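Local coordinates for protein branched-chain-amino-acid aminotransferase (Deinococcus radiodurans, PDB 3UZO) that probably transfers the amino group between branched-chain amino acids and 2-oxoglutarate with the help of pyridoxal 5'-phosphate, as a class-IV aminotransferase, at residues A[73-78]-A[108-113]; A[188-193]-A[211-216]. One frame throughout, in Å; residues are numbered along the deposited sequence.

Contact 1: residues A[73-78]-A[108-113]; sequences QQCFEG and LLMPEL
Q73 makes the one direct hydrogen bond between the two segments, from its side-chain amide to the backbone of L108. NE2 lies 2.8 Å from L108 O, nearly along the C=O axis, and the acceptor sits in the amide plane of Q73, with an N-H...O angle of 153°. An extended side chain carries the amide there: CG is anti to the backbone N (chi1 -177°) and the next torsion continues straight. Three more bonds hold the amide. Its OE1 accepts from T67 and from the backbone N of A160, while NE2 also pairs with T159, whose hydroxyl is bonded to L109 O as well.

The accepting carbonyl lies just past helix 94-107. A Schellman motif ends that helix, M110 N bonding to C105 O and L109 N to R106 O, with L109 in positive phi as its C-prime residue.

Apolar contacts accompany the bond. M110 and Q73 run past each other in opposite directions, SD of M110 resting 3.4 Å from CG of Q73. The thioether bends at chi3 (-79°), which turns CE toward the strand, 3.5 Å from C75 SG. L108 CD1 lies 3.4 Å from Q74 O, a carbonyl without a hydrogen-bonding partner in the model. The side chain of Q74 turns from this interface to the second subunit, where it bonds to A68 and G72.

Further along strand 74-83, and not itself in the contact, F76 touches the bound glutamate. The chemistry implies that a buried amide with several partners probably ties the segment after the helix to the residue that leads into this strand, while sulfur and methyl groups supply a less directional fit alongside.

Contact 2: residues A[188-193]-A[211-216]; sequences SDYDRA and LLPGYE
Two first torsions bring the loop against the helix: Y190 has CG anti to its own carbonyl carbon (chi1 -70°), which sends the ring out over helix 204-219, and L212 has CG opposite the backbone N (chi1 -178°), which carries CD1 to meet it. The closest approach is 3.2 Å, between Y190 CE1 and L212 CD1, and the same methyl also lies near CZ and the hydroxyl oxygen. The two side chains pass at a slant. P213 lies next along the helix, its CB 3.9 Å from Y190 CD1 and its CG near Y190 CB.

E216, one turn beyond L212, approaches the ring from its edge. Its OE2 stands near the ring plane, 3.7 Å from CE1, and the ring and carboxylate planes are 57° apart, a placement that would be mildly favourable, since ring hydrogens carry partial positive charge.

The loop is shaped by an ST turn, in which S188 OG accepts from Y190 N at 3.1 Å. The same hydroxyl lies 3.7 Å from P213 CB and 2.7 Å from a water; that water donates to E216 OE2, giving loop and helix a polar bridge beside the apolar contact. P213 has no N-H to give and L212 N also makes no bond to the turn before, and the helix is kinked there.

Farther along the loop, R192 touches pyridoxal phosphate and makes a cation-pi contact with Y207. From the second subunit, R107 packs on Y190 and L109 on L212.

Overall arrangement
Together the two contacts show chemistry differing with place in the fold. Contact 1 is buried, joining strand 74-83 of the seven-stranded antiparallel sheet to the loop after helix 94-107; contact 2 lies at the surface and rests a loop on helix 204-219. They share no element within the chain, and their centres are 24 Å apart. In the interior a direct amide-to-carbonyl bond and sulfur contacts join the segments, whereas nearer solvent the polar link passes through water. Both meet the second subunit, and reciprocally: L108 and L109 of one chain pack on helix 204-219 of the other. A segment of each carries a ligand-pocket residue, F76 and R192, outside the contact proper.

Contact 1: residues A[73-78]-A[108-113]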
loop_
_atom_site.group_PDB
_atom_site.type_symbol
_atom_site.label_atom_id
_atom_site.label_comp_id
_atom_site.label_asym_id
_atom_site.label_seq_id
_atom_site.Cartn_x
_atom_site.Cartn_y
_atom_site.Cartn_z
ATOM N N GLN A 73 -3.097 -1.722 5.684
ATOM C CA GLN A 73 -2.537 -2.586 6.722
ATOM C C GLN A 73 -2.955 -4.009 6.387
ATOM O O GLN A 73 -3.980 -4.511 6.847
ATOM C CB GLN A 73 -3.040 -2.188 8.106
ATOM C CG GLN A 73 -2.408 -3.020 9.215
ATOM C CD GLN A 73 -2.648 -2.442 10.591
ATOM O OE1 GLN A 73 -3.787 -2.131 10.960
ATOM N NE2 GLN A 73 -1.571 -2.295 11.367
ATOM N N GLN A 74 -2.130 -4.648 5.572
ATOM C CA GLN A 74 -2.407 -5.987 5.086
ATOM C C GLN A 74 -1.095 -6.586 4.591
ATOM O O GLN A 74 -0.206 -5.862 4.151
ATOM C CB GLN A 74 -3.373 -5.868 3.909
ATOM C CG GLN A 74 -2.755 -5.041 2.759
ATOM C CD GLN A 74 -3.729 -4.712 1.636
ATOM O OE1 GLN A 74 -3.430 -4.936 0.460
ATOM N NE2 GLN A 74 -4.891 -4.166 1.992
ATOM N N CYS A 75 -0.976 -7.906 4.659
ATOM C CA CYS A 75 0.214 -8.574 4.164
ATOM C C CYS A 75 -0.220 -9.976 3.799
ATOM O O CYS A 75 -1.263 -10.451 4.257
ATOM C CB CYS A 75 1.326 -8.596 5.221
ATOM S SG CYS A 75 1.096 -9.754 6.594
ATOM N N PHE A 76 0.564 -10.647 2.973
ATOM C CA PHE A 76 0.182 -11.987 2.571
ATOM C C PHE A 76 1.364 -12.842 2.187
ATOM O O PHE A 76 2.494 -12.366 2.064
ATOM C CB PHE A 76 -0.810 -11.916 1.401
ATOM C CG PHE A 76 -0.185 -11.493 0.090
ATOM C CD1 PHE A 76 0.187 -12.441 -0.856
ATOM C CD2 PHE A 76 0.019 -10.150 -0.195
ATOM C CE1 PHE A 76 0.753 -12.055 -2.077
ATOM C CE2 PHE A 76 0.588 -9.751 -1.416
ATOM C CZ PHE A 76 0.952 -10.699 -2.351
ATOM N N GLU A 77 1.089 -14.126 2.024
ATOM C CA GLU A 77 2.100 -15.080 1.629
ATOM C C GLU A 77 1.578 -15.884 0.456
ATOM O O GLU A 77 0.412 -15.757 0.065
ATOM C CB GLU A 77 2.437 -16.022 2.783
ATOM C CG GLU A 77 3.573 -15.524 3.665
ATOM C CD GLU A 77 4.854 -15.297 2.884
ATOM O OE1 GLU A 77 5.151 -16.098 1.979
ATOM O OE2 GLU A 77 5.574 -14.320 3.188
ATOM N N GLY A 78 2.451 -16.711 -0.100
ATOM C CA GLY A 78 2.080 -17.544 -1.222
ATOM C C GLY A 78 2.967 -18.768 -1.221
ATOM O O GLY A 78 4.186 -18.643 -1.234
ATOM N N LEU A 108 4.319 -3.692 9.622
ATOM C CA LEU A 108 3.085 -2.918 9.616
ATOM C C LEU A 108 2.384 -2.896 10.977
ATOM O O LEU A 108 1.198 -2.574 11.070
ATOM C CB LEU A 108 2.129 -3.460 8.555
ATOM C CG LEU A 108 2.617 -3.359 7.106
ATOM C CD1 LEU A 108 1.447 -3.638 6.168
ATOM C CD2 LEU A 108 3.175 -1.973 6.838
ATOM N N LEU A 109 3.129 -3.238 12.024
ATOM C CA LEU A 109 2.598 -3.258 13.385
ATOM C C LEU A 109 1.406 -4.194 13.559
ATOM O O LEU A 109 0.478 -3.899 14.312
ATOM C CB LEU A 109 2.218 -1.839 13.822
ATOM C CG LEU A 109 3.359 -0.905 14.258
ATOM C CD1 LEU A 109 4.556 -1.030 13.330
ATOM C CD2 LEU A 109 2.844 0.527 14.289
ATOM N N MET A 110 1.428 -5.320 12.859
ATOM C CA MET A 110 0.352 -6.300 12.978
ATOM C C MET A 110 0.875 -7.460 13.821
ATOM O O MET A 110 2.070 -7.748 13.807
ATOM C CB MET A 110 -0.082 -6.816 11.597
ATOM C CG MET A 110 -0.572 -5.717 10.660
ATOM S SD MET A 110 -1.527 -6.308 9.248
ATOM C CE MET A 110 -0.214 -6.866 8.170
ATOM N N PRO A 111 -0.014 -8.131 14.571
ATOM C CA PRO A 111 0.361 -9.265 15.425
ATOM C C PRO A 111 0.950 -10.418 14.617
ATOM O O PRO A 111 0.462 -10.742 13.534
ATOM C CB PRO A 111 -0.954 -9.632 16.112
ATOM C CG PRO A 111 -1.995 -9.222 15.099
ATOM C CD PRO A 111 -1.465 -7.888 14.625
ATOM N N GLU A 112 2.004 -11.027 15.149
ATOM C CA GLU A 112 2.681 -12.127 14.471
ATOM C C GLU A 112 2.024 -13.491 14.659
ATOM O O GLU A 112 1.336 -13.739 15.656
ATOM C CB GLU A 112 4.128 -12.210 14.958
ATOM C CG GLU A 112 4.932 -10.942 14.741
ATOM C CD GLU A 112 6.146 -10.869 15.650
ATOM O OE1 GLU A 112 7.002 -11.776 15.585
ATOM O OE2 GLU A 112 6.239 -9.907 16.437
ATOM N N LEU A 113 2.251 -14.376 13.692
ATOM C CA LEU A 113 1.730 -15.737 13.745
ATOM C C LEU A 113 2.902 -16.710 13.824
ATOM O O LEU A 113 3.855 -16.611 13.053
ATOM C CB LEU A 113 0.898 -16.038 12.505
ATOM C CG LEU A 113 -0.476 -15.374 12.488
ATOM C CD1 LEU A 113 -0.967 -15.332 11.076
ATOM C CD2 LEU A 113 -1.447 -16.131 13.388
#

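Contact 2: residues A[188-193]-A[211-216]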
loop_
_atom_site.group_PDB
_atom_site.type_symbol
_atom_site.label_atom_id
_atom_site.label_comp_id
_atom_site.label_asym_id
_atom_site.label_seq_id
_atom_site.Cartn_x
_atom_site.Cartn_y
_atom_site.Cartn_z
ATOM N N SER A 188 11.204 0.446 -16.300
ATOM C CA SER A 188 10.190 1.464 -16.066
ATOM C C SER A 188 10.726 2.612 -15.221
ATOM O O SER A 188 11.625 2.425 -14.395
ATOM C CB SER A 188 8.977 0.857 -15.356
ATOM O OG SER A 188 8.002 1.852 -15.099
ATOM N N ASP A 189 10.175 3.801 -15.448
ATOM C CA ASP A 189 10.552 4.989 -14.687
ATOM C C ASP A 189 9.886 4.930 -13.314
ATOM O O ASP A 189 10.339 5.575 -12.366
ATOM C CB ASP A 189 10.088 6.261 -15.405
ATOM C CG ASP A 189 10.962 6.617 -16.596
ATOM O OD1 ASP A 189 10.570 7.524 -17.362
ATOM O OD2 ASP A 189 12.038 6.003 -16.761
ATOM N N TYR A 190 8.805 4.160 -13.216
ATOM C CA TYR A 190 8.073 4.037 -11.956
ATOM C C TYR A 190 8.786 3.154 -10.939
ATOM O O TYR A 190 9.614 2.314 -11.300
ATOM C CB TYR A 190 6.673 3.465 -12.198
ATOM C CG TYR A 190 5.726 4.390 -12.911
ATOM C CD1 TYR A 190 5.413 4.201 -14.259
ATOM C CD2 TYR A 190 5.119 5.446 -12.236
ATOM C CE1 TYR A 190 4.517 5.038 -14.917
ATOM C CE2 TYR A 190 4.218 6.293 -12.884
ATOM C CZ TYR A 190 3.921 6.082 -14.225
ATOM O OH TYR A 190 3.021 6.908 -14.865
ATOM N N ASP A 191 8.446 3.353 -9.668
ATOM C CA ASP A 191 9.008 2.576 -8.572
ATOM C C ASP A 191 7.862 1.857 -7.864
ATOM O O ASP A 191 6.781 2.419 -7.679
ATOM C CB ASP A 191 9.697 3.475 -7.540
ATOM C CG ASP A 191 10.833 4.294 -8.128
ATOM O OD1 ASP A 191 11.757 3.704 -8.725
ATOM O OD2 ASP A 191 10.800 5.536 -7.975
ATOM N N ARG A 192 8.095 0.614 -7.474
ATOM C CA ARG A 192 7.078 -0.140 -6.750
ATOM C C ARG A 192 7.406 -0.001 -5.270
ATOM O O ARG A 192 6.556 -0.236 -4.411
ATOM C CB ARG A 192 7.106 -1.622 -7.145
ATOM C CG ARG A 192 8.411 -2.337 -6.804
ATOM C CD ARG A 192 8.409 -3.806 -7.225
ATOM N NE ARG A 192 7.771 -4.698 -6.252
ATOM C CZ ARG A 192 6.460 -4.782 -6.048
ATOM N NH1 ARG A 192 5.634 -4.025 -6.754
ATOM N NH2 ARG A 192 5.976 -5.622 -5.138
ATOM N N ALA A 193 8.642 0.389 -4.974
ATOM C CA ALA A 193 9.069 0.537 -3.585
ATOM C C ALA A 193 10.118 1.627 -3.396
ATOM O O ALA A 193 10.858 1.957 -4.321
ATOM C CB ALA A 193 9.607 -0.792 -3.070
ATOM N N LEU A 211 0.823 -1.751 -10.202
ATOM C CA LEU A 211 -0.301 -1.897 -11.124
ATOM C C LEU A 211 -0.172 -1.118 -12.442
ATOM O O LEU A 211 -0.234 -1.706 -13.517
ATOM C CB LEU A 211 -1.594 -1.499 -10.416
ATOM C CG LEU A 211 -2.612 -2.564 -9.980
ATOM C CD1 LEU A 211 -1.996 -3.950 -9.859
ATOM C CD2 LEU A 211 -3.218 -2.120 -8.658
ATOM N N LEU A 212 0.003 0.197 -12.360
ATOM C CA LEU A 212 0.108 1.013 -13.567
ATOM C C LEU A 212 1.285 0.595 -14.450
ATOM O O LEU A 212 1.101 0.280 -15.622
ATOM C CB LEU A 212 0.207 2.506 -13.200
ATOM C CG LEU A 212 0.286 3.558 -14.322
ATOM C CD1 LEU A 212 1.653 3.529 -14.970
ATOM C CD2 LEU A 212 -0.795 3.305 -15.357
ATOM N N PRO A 213 2.511 0.585 -13.904
ATOM C CA PRO A 213 3.640 0.184 -14.752
ATOM C C PRO A 213 3.511 -1.244 -15.290
ATOM O O PRO A 213 3.917 -1.528 -16.412
ATOM C CB PRO A 213 4.855 0.383 -13.840
ATOM C CG PRO A 213 4.293 0.265 -12.460
ATOM C CD PRO A 213 2.964 0.963 -12.556
ATOM N N GLY A 214 2.929 -2.138 -14.497
ATOM C CA GLY A 214 2.764 -3.507 -14.954
ATOM C C GLY A 214 1.809 -3.546 -16.133
ATOM O O GLY A 214 1.990 -4.312 -17.087
ATOM N N TYR A 215 0.782 -2.709 -16.061
ATOM C CA TYR A 215 -0.212 -2.619 -17.122
ATOM C C TYR A 215 0.444 -2.079 -18.393
ATOM O O TYR A 215 0.266 -2.638 -19.476
ATOM C CB TYR A 215 -1.353 -1.698 -16.690
ATOM C CG TYR A 215 -2.376 -1.448 -17.771
ATOM C CD1 TYR A 215 -3.184 -2.480 -18.246
ATOM C CD2 TYR A 215 -2.529 -0.179 -18.326
ATOM C CE1 TYR A 215 -4.122 -2.253 -19.250
ATOM C CE2 TYR A 215 -3.463 0.061 -19.329
ATOM C CZ TYR A 215 -4.255 -0.979 -19.788
ATOM O OH TYR A 215 -5.175 -0.744 -20.784
ATOM N N GLU A 216 1.200 -0.993 -18.258
ATOM C CA GLU A 216 1.882 -0.399 -19.401
ATOM C C GLU A 216 2.808 -1.403 -20.089
ATOM O O GLU A 216 2.972 -1.373 -21.302
ATOM C CB GLU A 216 2.680 0.830 -18.965
ATOM C CG GLU A 216 1.808 2.036 -18.671
ATOM C CD GLU A 216 2.603 3.249 -18.225
ATOM O OE1 GLU A 216 2.003 4.341 -18.124
ATOM O OE2 GLU A 216 3.822 3.114 -17.970
HETATM O O HOH W 1 6.253 1.237 -17.069
#